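Local coordinates for protein signal transduction histidine kinase, LytS (Clostridium beijerinckii, PDB 5XSJ) that is probably a sensor kinase of a two-component system that autophosphorylates on histidine using ATP, represented here by its helical N-terminal part, at residues B[39-51]-B[87-99]. Sequence-based numbering, arbitrary orientation.
Sequences YILNGTPSKKESY and YIESSKNTISAYE
Tyr39 and Lys48 converge on a single carboxylate oxygen, OE2 of Glu99, and show how a helical hairpin can be pinned to a third helix. The Tyr39 hydroxyl donates to the anti lone pair of OE2 (OH to OE2 2.5 Å), whereas the Lys48 ammonium takes the syn lone pair in a salt bridge (NZ to OE2 2.7 Å). Lys48 CG stands anti to the backbone N (chi1 178°) and the chain runs on extended, which carries NZ across to helix 73-99. Lys48 CB lies over the centre of one Tyr39 ring face; the opposite face receives the edge of Tyr98 in a T-shaped stack, planes 69° apart. Tyr98 in turn offers a face to Ile40, whose CA makes a CH-pi contact 4.2 Å from the ring centroid, and its hydroxyl lies in van der Waals contact with Gly43 (OH to CA 3.3 Å). Ile95 is a knob in a hole lined by both arms of the hairpin (Tyr39, Ile40, Lys48 and Tyr51), its CD1 notably tight against Tyr51 CE2 (3.3 Å, a value to treat cautiously). Tyr51 answers as a knob among Tyr87, Ser91, Ile95 and Lys92, donating from OH to Ser91 OG (2.8 Å). With chi1 at 49°, Ser91 OG also turns back to donate to Tyr87 O, linking the tyrosine to the helix backbone. Tyr87 OH meets the ring edge of Tyr51 and is hydrogen-bonded to Ser32, while Phe111 of helix 104-133 touches Ile40. The large Tyr51 spans the wide gap between nearly antiparallel segments 45-51 and 87-99; such knobs-into-holes packing is typical of helical bundles, here of four helices.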
loop_
_atom_site.group_PDB
_atom_site.type_symbol
_atom_site.label_atom_id
_atom_site.label_comp_id
_atom_site.label_asym_id
_atom_site.label_seq_id
_atom_site.Cartn_x
_atom_site.Cartn_y
_atom_site.Cartn_z
ATOM N N TYR B 39 22.088 7.337 1.484
ATOM C CA TYR B 39 22.781 8.401 0.771
ATOM C C TYR B 39 21.888 9.618 0.576
ATOM O O TYR B 39 22.307 10.744 0.845
ATOM C CB TYR B 39 23.288 7.926 -0.585
ATOM C CG TYR B 39 23.986 9.028 -1.357
ATOM C CD1 TYR B 39 25.176 9.591 -0.881
ATOM C CD2 TYR B 39 23.462 9.512 -2.544
ATOM C CE1 TYR B 39 25.825 10.613 -1.576
ATOM C CE2 TYR B 39 24.104 10.531 -3.255
ATOM C CZ TYR B 39 25.287 11.073 -2.761
ATOM O OH TYR B 39 25.930 12.067 -3.461
ATOM N N ILE B 40 20.659 9.394 0.112
ATOM C CA ILE B 40 19.719 10.491 -0.096
ATOM C C ILE B 40 19.400 11.214 1.217
ATOM O O ILE B 40 19.181 12.427 1.223
ATOM C CB ILE B 40 18.389 9.990 -0.741
ATOM C CG1 ILE B 40 18.654 9.393 -2.124
ATOM C CG2 ILE B 40 17.352 11.119 -0.831
ATOM C CD1 ILE B 40 19.540 10.280 -3.016
ATOM N N LEU B 41 19.386 10.474 2.326
ATOM C CA LEU B 41 19.038 11.056 3.620
ATOM C C LEU B 41 20.188 11.771 4.321
ATOM O O LEU B 41 19.937 12.587 5.201
ATOM C CB LEU B 41 18.484 9.991 4.566
ATOM C CG LEU B 41 17.128 9.348 4.250
ATOM C CD1 LEU B 41 16.498 8.848 5.542
ATOM C CD2 LEU B 41 16.204 10.312 3.529
ATOM N N ASN B 42 21.438 11.489 3.947
ATOM C CA ASN B 42 22.580 12.133 4.625
ATOM C C ASN B 42 23.780 12.516 3.742
ATOM O O ASN B 42 24.577 13.379 4.105
ATOM C CB ASN B 42 23.087 11.233 5.754
ATOM C CG ASN B 42 24.160 11.914 6.602
ATOM O OD1 ASN B 42 23.962 13.023 7.111
ATOM N ND2 ASN B 42 25.321 11.266 6.718
ATOM N N GLY B 43 23.931 11.862 2.599
ATOM C CA GLY B 43 24.960 12.248 1.653
ATOM C C GLY B 43 26.353 11.694 1.878
ATOM O O GLY B 43 27.303 12.179 1.272
ATOM N N THR B 44 26.493 10.702 2.751
ATOM C CA THR B 44 27.787 10.048 2.945
ATOM C C THR B 44 28.246 9.376 1.641
ATOM O O THR B 44 27.594 8.460 1.157
ATOM C CB THR B 44 27.725 9.002 4.071
ATOM O OG1 THR B 44 27.333 9.641 5.288
ATOM C CG2 THR B 44 29.075 8.357 4.275
ATOM N N PRO B 45 29.364 9.842 1.067
ATOM C CA PRO B 45 29.751 9.356 -0.267
ATOM C C PRO B 45 29.953 7.833 -0.358
ATOM O O PRO B 45 29.649 7.254 -1.393
ATOM C CB PRO B 45 31.058 10.118 -0.564
ATOM C CG PRO B 45 31.382 10.919 0.667
ATOM C CD PRO B 45 30.168 11.000 1.509
ATOM N N SER B 46 30.403 7.191 0.710
ATOM C CA SER B 46 30.573 5.746 0.701
ATOM C C SER B 46 29.242 4.992 0.558
ATOM O O SER B 46 29.221 3.828 0.150
ATOM C CB SER B 46 31.277 5.289 1.973
ATOM O OG SER B 46 30.385 5.356 3.081
ATOM N N LYS B 47 28.136 5.643 0.909
ATOM C CA LYS B 47 26.824 5.024 0.781
ATOM C C LYS B 47 26.449 4.923 -0.699
ATOM O O LYS B 47 25.942 3.907 -1.146
ATOM C CB LYS B 47 25.774 5.816 1.572
ATOM C CG LYS B 47 25.440 5.208 2.948
ATOM C CD LYS B 47 26.676 4.921 3.772
ATOM C CE LYS B 47 26.362 4.409 5.179
ATOM N NZ LYS B 47 26.251 2.937 5.266
ATOM N N LYS B 48 26.734 5.979 -1.453
ATOM C CA LYS B 48 26.515 6.013 -2.898
ATOM C C LYS B 48 27.418 5.029 -3.643
ATOM O O LYS B 48 26.986 4.356 -4.589
ATOM C CB LYS B 48 26.745 7.423 -3.432
ATOM C CG LYS B 48 26.579 7.551 -4.927
ATOM C CD LYS B 48 26.864 8.967 -5.383
ATOM C CE LYS B 48 26.766 9.088 -6.883
ATOM N NZ LYS B 48 27.312 10.402 -7.332
ATOM N N GLU B 49 28.674 4.953 -3.214
ATOM C CA GLU B 49 29.615 3.971 -3.738
ATOM C C GLU B 49 29.095 2.548 -3.566
ATOM O O GLU B 49 29.156 1.732 -4.492
ATOM C CB GLU B 49 30.975 4.121 -3.046
ATOM C CG GLU B 49 32.063 3.232 -3.619
ATOM C CD GLU B 49 33.341 3.255 -2.785
ATOM O OE1 GLU B 49 34.268 2.479 -3.091
ATOM O OE2 GLU B 49 33.410 4.034 -1.809
ATOM N N SER B 50 28.590 2.239 -2.376
ATOM C CA SER B 50 28.024 0.920 -2.127
ATOM C C SER B 50 26.723 0.706 -2.899
ATOM O O SER B 50 26.455 -0.394 -3.375
ATOM C CB SER B 50 27.769 0.707 -0.636
ATOM O OG SER B 50 28.986 0.655 0.079
ATOM N N TYR B 51 25.907 1.748 -3.008
ATOM C CA TYR B 51 24.680 1.661 -3.816
ATOM C C TYR B 51 25.028 1.200 -5.221
ATOM O O TYR B 51 24.398 0.315 -5.789
ATOM C CB TYR B 51 23.974 3.020 -3.866
ATOM C CG TYR B 51 23.362 3.329 -5.216
ATOM C CD1 TYR B 51 22.136 2.792 -5.568
ATOM C CD2 TYR B 51 23.998 4.160 -6.141
ATOM C CE1 TYR B 51 21.570 3.036 -6.793
ATOM C CE2 TYR B 51 23.415 4.429 -7.409
ATOM C CZ TYR B 51 22.189 3.848 -7.703
ATOM O OH TYR B 51 21.516 4.026 -8.887
ATOM N N TYR B 87 14.808 0.452 -11.826
ATOM C CA TYR B 87 15.335 0.865 -10.538
ATOM C C TYR B 87 16.587 1.706 -10.706
ATOM O O TYR B 87 16.762 2.720 -10.046
ATOM C CB TYR B 87 15.651 -0.362 -9.694
ATOM C CG TYR B 87 16.545 -0.057 -8.529
ATOM C CD1 TYR B 87 16.045 0.597 -7.411
ATOM C CD2 TYR B 87 17.891 -0.436 -8.528
ATOM C CE1 TYR B 87 16.855 0.880 -6.310
ATOM C CE2 TYR B 87 18.715 -0.150 -7.427
ATOM C CZ TYR B 87 18.189 0.501 -6.316
ATOM O OH TYR B 87 18.991 0.790 -5.213
ATOM N N ILE B 88 17.473 1.260 -11.593
ATOM C CA ILE B 88 18.705 1.994 -11.862
ATOM C C ILE B 88 18.376 3.399 -12.359
ATOM O O ILE B 88 18.966 4.385 -11.910
ATOM C CB ILE B 88 19.581 1.227 -12.875
ATOM C CG1 ILE B 88 20.112 -0.045 -12.197
ATOM C CG2 ILE B 88 20.735 2.094 -13.363
ATOM C CD1 ILE B 88 20.705 -1.068 -13.135
ATOM N N GLU B 89 17.379 3.495 -13.229
ATOM C CA GLU B 89 17.008 4.779 -13.805
ATOM C C GLU B 89 16.359 5.691 -12.764
ATOM O O GLU B 89 16.670 6.877 -12.704
ATOM C CB GLU B 89 16.072 4.563 -14.993
ATOM C CG GLU B 89 15.737 5.808 -15.771
ATOM C CD GLU B 89 14.569 5.590 -16.724
ATOM O OE1 GLU B 89 14.191 6.549 -17.428
ATOM O OE2 GLU B 89 14.010 4.464 -16.753
ATOM N N SER B 90 15.463 5.141 -11.944
ATOM C CA SER B 90 14.790 5.924 -10.907
ATOM C C SER B 90 15.742 6.378 -9.817
ATOM O O SER B 90 15.647 7.507 -9.326
ATOM C CB SER B 90 13.652 5.120 -10.270
ATOM O OG SER B 90 12.643 4.836 -11.220
ATOM N N SER B 91 16.646 5.488 -9.415
ATOM C CA SER B 91 17.601 5.826 -8.371
ATOM C C SER B 91 18.653 6.817 -8.875
ATOM O O SER B 91 19.100 7.687 -8.136
ATOM C CB SER B 91 18.270 4.556 -7.831
ATOM O OG SER B 91 18.743 3.737 -8.886
ATOM N N LYS B 92 19.046 6.705 -10.137
ATOM C CA LYS B 92 20.014 7.661 -10.677
ATOM C C LYS B 92 19.384 9.041 -10.828
ATOM O O LYS B 92 20.022 10.060 -10.534
ATOM C CB LYS B 92 20.584 7.175 -12.019
ATOM C CG LYS B 92 21.693 6.138 -11.850
ATOM C CD LYS B 92 22.394 5.776 -13.168
ATOM C CE LYS B 92 23.472 4.701 -12.932
ATOM N NZ LYS B 92 24.081 4.155 -14.183
ATOM N N ASN B 93 18.133 9.082 -11.279
ATOM C CA ASN B 93 17.435 10.357 -11.375
ATOM C C ASN B 93 17.285 11.010 -10.005
ATOM O O ASN B 93 17.442 12.223 -9.875
ATOM C CB ASN B 93 16.065 10.188 -12.034
ATOM C CG ASN B 93 16.170 9.855 -13.507
ATOM O OD1 ASN B 93 17.215 10.045 -14.120
ATOM N ND2 ASN B 93 15.101 9.335 -14.075
ATOM N N THR B 94 16.995 10.209 -8.984
ATOM C CA THR B 94 16.905 10.734 -7.623
ATOM C C THR B 94 18.255 11.304 -7.187
ATOM O O THR B 94 18.322 12.410 -6.679
ATOM C CB THR B 94 16.460 9.660 -6.595
ATOM O OG1 THR B 94 15.220 9.072 -7.001
ATOM C CG2 THR B 94 16.294 10.272 -5.215
ATOM N N ILE B 95 19.326 10.542 -7.388
ATOM C CA ILE B 95 20.661 10.961 -6.971
ATOM C C ILE B 95 21.042 12.260 -7.676
ATOM O O ILE B 95 21.587 13.188 -7.080
ATOM C CB ILE B 95 21.706 9.863 -7.277
ATOM C CG1 ILE B 95 21.506 8.663 -6.356
ATOM C CG2 ILE B 95 23.122 10.397 -7.140
ATOM C CD1 ILE B 95 22.431 7.526 -6.685
ATOM N N SER B 96 20.710 12.324 -8.956
ATOM C CA SER B 96 20.976 13.504 -9.756
ATOM C C SER B 96 20.267 14.762 -9.236
ATOM O O SER B 96 20.880 15.813 -9.130
ATOM C CB SER B 96 20.583 13.226 -11.203
ATOM O OG SER B 96 20.803 14.360 -12.003
ATOM N N ALA B 97 18.983 14.663 -8.916
ATOM C CA ALA B 97 18.254 15.806 -8.371
ATOM C C ALA B 97 18.763 16.154 -6.981
ATOM O O ALA B 97 18.859 17.320 -6.615
ATOM C CB ALA B 97 16.744 15.522 -8.333
ATOM N N TYR B 98 19.089 15.125 -6.207
ATOM C CA TYR B 98 19.612 15.308 -4.864
ATOM C C TYR B 98 20.920 16.097 -4.872
ATOM O O TYR B 98 21.094 17.043 -4.099
ATOM C CB TYR B 98 19.833 13.954 -4.201
ATOM C CG TYR B 98 20.555 14.021 -2.874
ATOM C CD1 TYR B 98 19.919 14.508 -1.743
ATOM C CD2 TYR B 98 21.867 13.588 -2.748
ATOM C CE1 TYR B 98 20.560 14.561 -0.530
ATOM C CE2 TYR B 98 22.527 13.648 -1.530
ATOM C CZ TYR B 98 21.861 14.132 -0.428
ATOM O OH TYR B 98 22.486 14.193 0.788
ATOM N N GLU B 99 21.842 15.699 -5.740
ATOM C CA GLU B 99 23.168 16.307 -5.765
ATOM C C GLU B 99 23.122 17.719 -6.355
ATOM O O GLU B 99 23.990 18.539 -6.078
ATOM C CB GLU B 99 24.131 15.415 -6.538
ATOM C CG GLU B 99 24.418 14.119 -5.814
ATOM C CD GLU B 99 25.358 13.208 -6.582
ATOM O OE1 GLU B 99 25.480 13.398 -7.809
ATOM O OE2 GLU B 99 25.972 12.304 -5.959
#